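Side-chain contact in prenylcyclase (Actinoplanes teichomyceticus, PDB 6IJ1), which probably acts in prenyl transfer or in the cyclisation of a prenyl chain: residues L119-H124 / P134-A139. Sequence-based numbering, arbitrary orientation.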
ATOM      1  N   LEU A 119      -1.823   8.144 -14.672  1.00 16.24           N
ATOM      2  CA  LEU A 119      -2.899   7.624 -13.834  1.00 15.38           C
ATOM      3  C   LEU A 119      -4.241   7.714 -14.529  1.00 15.85           C
ATOM      4  O   LEU A 119      -5.038   6.780 -14.474  1.00 17.39           O
ATOM      5  CB  LEU A 119      -2.978   8.325 -12.472  1.00 15.25           C
ATOM      6  CG  LEU A 119      -1.787   8.017 -11.572  1.00 15.84           C
ATOM      7  CD1 LEU A 119      -1.902   8.812 -10.230  1.00 15.54           C
ATOM      8  CD2 LEU A 119      -1.657   6.478 -11.300  1.00 16.51           C
ATOM      9  N   ALA A 120      -4.532   8.863 -15.220  1.00 16.40           N
ATOM     10  CA  ALA A 120      -5.839   8.963 -15.871  1.00 16.15           C
ATOM     11  C   ALA A 120      -6.070   7.851 -16.901  1.00 15.54           C
ATOM     12  O   ALA A 120      -7.227   7.437 -17.085  1.00 18.88           O
ATOM     13  CB  ALA A 120      -5.950  10.335 -16.562  1.00 20.23           C
ATOM     14  N   ARG A 121      -5.005   7.377 -17.583  1.00 16.12           N
ATOM     15  CA  ARG A 121      -5.168   6.277 -18.527  1.00 19.52           C
ATOM     16  C   ARG A 121      -5.671   5.011 -17.859  1.00 17.20           C
ATOM     17  O   ARG A 121      -6.254   4.155 -18.561  1.00 19.71           O
ATOM     18  CB  ARG A 121      -3.840   6.008 -19.232  1.00 23.03           C
ATOM     19  CG  ARG A 121      -3.499   7.137 -20.180  1.00 24.44           C
ATOM     20  CD  ARG A 121      -2.130   6.914 -20.811  1.00 31.27           C
ATOM     21  NE  ARG A 121      -2.200   5.750 -21.682  1.00 48.58           N
ATOM     22  CZ  ARG A 121      -1.319   5.478 -22.635  1.00 59.62           C
ATOM     23  NH1 ARG A 121      -1.467   4.389 -23.378  1.00 60.01           N
ATOM     24  NH2 ARG A 121      -0.291   6.295 -22.841  1.00 61.08           N
ATOM     25  N   HIS A 122      -5.481   4.881 -16.524  1.00 16.85           N
ATOM     26  CA  HIS A 122      -5.855   3.641 -15.823  1.00 16.48           C
ATOM     27  C   HIS A 122      -7.234   3.721 -15.218  1.00 16.72           C
ATOM     28  O   HIS A 122      -7.707   2.769 -14.612  1.00 16.81           O
ATOM     29  CB  HIS A 122      -4.802   3.302 -14.717  1.00 15.42           C
ATOM     30  CG  HIS A 122      -3.462   2.975 -15.259  1.00 15.16           C
ATOM     31  ND1 HIS A 122      -2.658   3.897 -15.885  1.00 16.10           N
ATOM     32  CD2 HIS A 122      -2.807   1.788 -15.312  1.00 17.73           C
ATOM     33  CE1 HIS A 122      -1.544   3.293 -16.292  1.00 20.39           C
ATOM     34  NE2 HIS A 122      -1.599   2.010 -15.923  1.00 18.46           N
ATOM     35  N   VAL A 123      -7.961   4.832 -15.438  1.00 17.35           N
ATOM     36  CA  VAL A 123      -9.293   4.996 -14.857  1.00 17.78           C
ATOM     37  C   VAL A 123     -10.351   4.364 -15.743  1.00 18.35           C
ATOM     38  O   VAL A 123     -10.457   4.699 -16.942  1.00 22.37           O
ATOM     39  CB  VAL A 123      -9.598   6.472 -14.639  1.00 18.26           C
ATOM     40  CG1 VAL A 123     -11.054   6.658 -14.134  1.00 20.70           C
ATOM     41  CG2 VAL A 123      -8.596   7.058 -13.666  1.00 20.59           C
ATOM     42  N   HIS A 124     -11.096   3.432 -15.189  1.00 19.65           N
ATOM     43  CA  HIS A 124     -12.166   2.731 -15.889  1.00 18.81           C
ATOM     44  C   HIS A 124     -13.484   3.509 -15.809  1.00 20.41           C
ATOM     45  O   HIS A 124     -13.686   4.427 -14.979  1.00 20.53           O
ATOM     46  CB  HIS A 124     -12.380   1.330 -15.295  1.00 21.13           C
ATOM     47  CG  HIS A 124     -11.450   0.284 -15.852  1.00 24.68           C
ATOM     48  ND1 HIS A 124     -11.569  -0.202 -17.140  1.00 26.42           N
ATOM     49  CD2 HIS A 124     -10.439  -0.417 -15.285  1.00 26.39           C
ATOM     50  CE1 HIS A 124     -10.639  -1.117 -17.354  1.00 27.07           C
ATOM     51  NE2 HIS A 124      -9.933  -1.255 -16.251  1.00 24.53           N
ATOM     52  N   PRO A 134      -3.570  -2.084 -21.161  1.00 23.42           N
ATOM     53  CA  PRO A 134      -3.030  -3.004 -22.179  1.00 29.42           C
ATOM     54  C   PRO A 134      -2.033  -2.330 -23.108  1.00 29.63           C
ATOM     55  O   PRO A 134      -0.988  -2.906 -23.418  1.00 38.38           O
ATOM     56  CB  PRO A 134      -4.285  -3.465 -22.929  1.00 27.55           C
ATOM     57  CG  PRO A 134      -5.396  -3.245 -22.001  1.00 33.80           C
ATOM     58  CD  PRO A 134      -5.030  -2.072 -21.134  1.00 23.18           C
ATOM     59  N   ASP A 135      -2.321  -1.103 -23.563  1.00 31.20           N
ATOM     60  CA  ASP A 135      -1.429  -0.531 -24.570  1.00 34.82           C
ATOM     61  C   ASP A 135      -0.068  -0.213 -23.977  1.00 39.38           C
ATOM     62  O   ASP A 135       0.957  -0.541 -24.583  1.00 41.05           O
ATOM     63  CB  ASP A 135      -2.046   0.709 -25.217  1.00 39.44           C
ATOM     64  CG  ASP A 135      -2.779   1.569 -24.232  1.00 52.24           C
ATOM     65  OD1 ASP A 135      -2.939   1.134 -23.071  1.00 48.96           O
ATOM     66  OD2 ASP A 135      -3.209   2.672 -24.628  1.00 60.22           O
ATOM     67  N   LEU A 136      -0.029   0.379 -22.766  1.00 32.26           N
ATOM     68  CA  LEU A 136       1.252   0.718 -22.144  1.00 34.96           C
ATOM     69  C   LEU A 136       2.033  -0.503 -21.658  1.00 41.37           C
ATOM     70  O   LEU A 136       3.267  -0.422 -21.587  1.00 44.73           O
ATOM     71  CB  LEU A 136       1.059   1.689 -20.971  1.00 36.73           C
ATOM     72  CG  LEU A 136       0.636   3.125 -21.343  1.00 39.56           C
ATOM     73  CD1 LEU A 136       0.359   3.995 -20.082  1.00 39.44           C
ATOM     74  CD2 LEU A 136       1.674   3.804 -22.231  1.00 44.87           C
ATOM     75  N   ALA A 137       1.368  -1.624 -21.326  1.00 28.58           N
ATOM     76  CA  ALA A 137       2.039  -2.802 -20.804  1.00 34.24           C
ATOM     77  C   ALA A 137       2.307  -3.813 -21.885  1.00 38.35           C
ATOM     78  O   ALA A 137       2.869  -4.873 -21.586  1.00 32.41           O
ATOM     79  CB  ALA A 137       1.202  -3.491 -19.721  1.00 27.51           C
ATOM     80  N   LYS A 138       1.900  -3.502 -23.127  1.00 34.60           N
ATOM     81  CA  LYS A 138       1.863  -4.501 -24.207  1.00 44.53           C
ATOM     82  C   LYS A 138       3.209  -5.187 -24.408  1.00 39.70           C
ATOM     83  O   LYS A 138       3.283  -6.414 -24.580  1.00 38.89           O
ATOM     84  CB  LYS A 138       1.435  -3.840 -25.524  1.00 41.92           C
ATOM     85  CG  LYS A 138       0.572  -4.724 -26.448  1.00 60.19           C
ATOM     86  CD  LYS A 138       0.721  -4.338 -27.937  1.00 66.95           C
ATOM     87  CE  LYS A 138       0.152  -5.417 -28.885  1.00 54.23           C
ATOM     88  NZ  LYS A 138      -1.302  -5.743 -28.600  1.00 50.46           N
ATOM     89  N   ALA A 139       4.277  -4.394 -24.435  1.00 38.00           N
ATOM     90  CA  ALA A 139       5.601  -4.914 -24.734  1.00 46.33           C
ATOM     91  C   ALA A 139       6.021  -5.945 -23.703  1.00 45.34           C
ATOM     92  O   ALA A 139       6.575  -6.995 -24.047  1.00 43.77           O
ATOM     93  CB  ALA A 139       6.616  -3.763 -24.787  1.00 41.88           C
TER
HETATM   94  O   HOH W   1      -3.925   3.894 -22.408  1.00 43.85           O
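R121 reaches across to D135 in a salt bridge, NH1 lying 2.7 Å from OD2. The N-H points well off the oxygen, at 126°, which makes this a weak hydrogen bond, and the carboxylate plane is turned 65° from the guanidinium. A water at the guanidinium edge closes a second path: it accepts from R121 NE at 2.6 Å and donates to D135 OD2. L136 covers one face of the same guanidinium, its CG 3.1 Å above the plane and displaced toward the rim, while CD1 lies 3.4 Å from R121 CZ and CD2 nears NH2. The contact thus joins helix 112-121 to helix 134-141, across a nine-residue connection without helix or strand, at the periphery of a chain in which helices far outweigh strands. Replacing L136 with an alanine would probably take away the apolar cover that CG, CD1 and CD2 give this face and leave the guanidinium freer to turn. L136 CD1 also touches H122 CE1 obliquely at 4.3 Å. R121 meets its partners through a bend at chi3 (67°) in its otherwise extended chain. Farther out, F118 O accepts a hydrogen bond from H122 ND1, and backbone bonds tie H122 to S130 in the connecting loop.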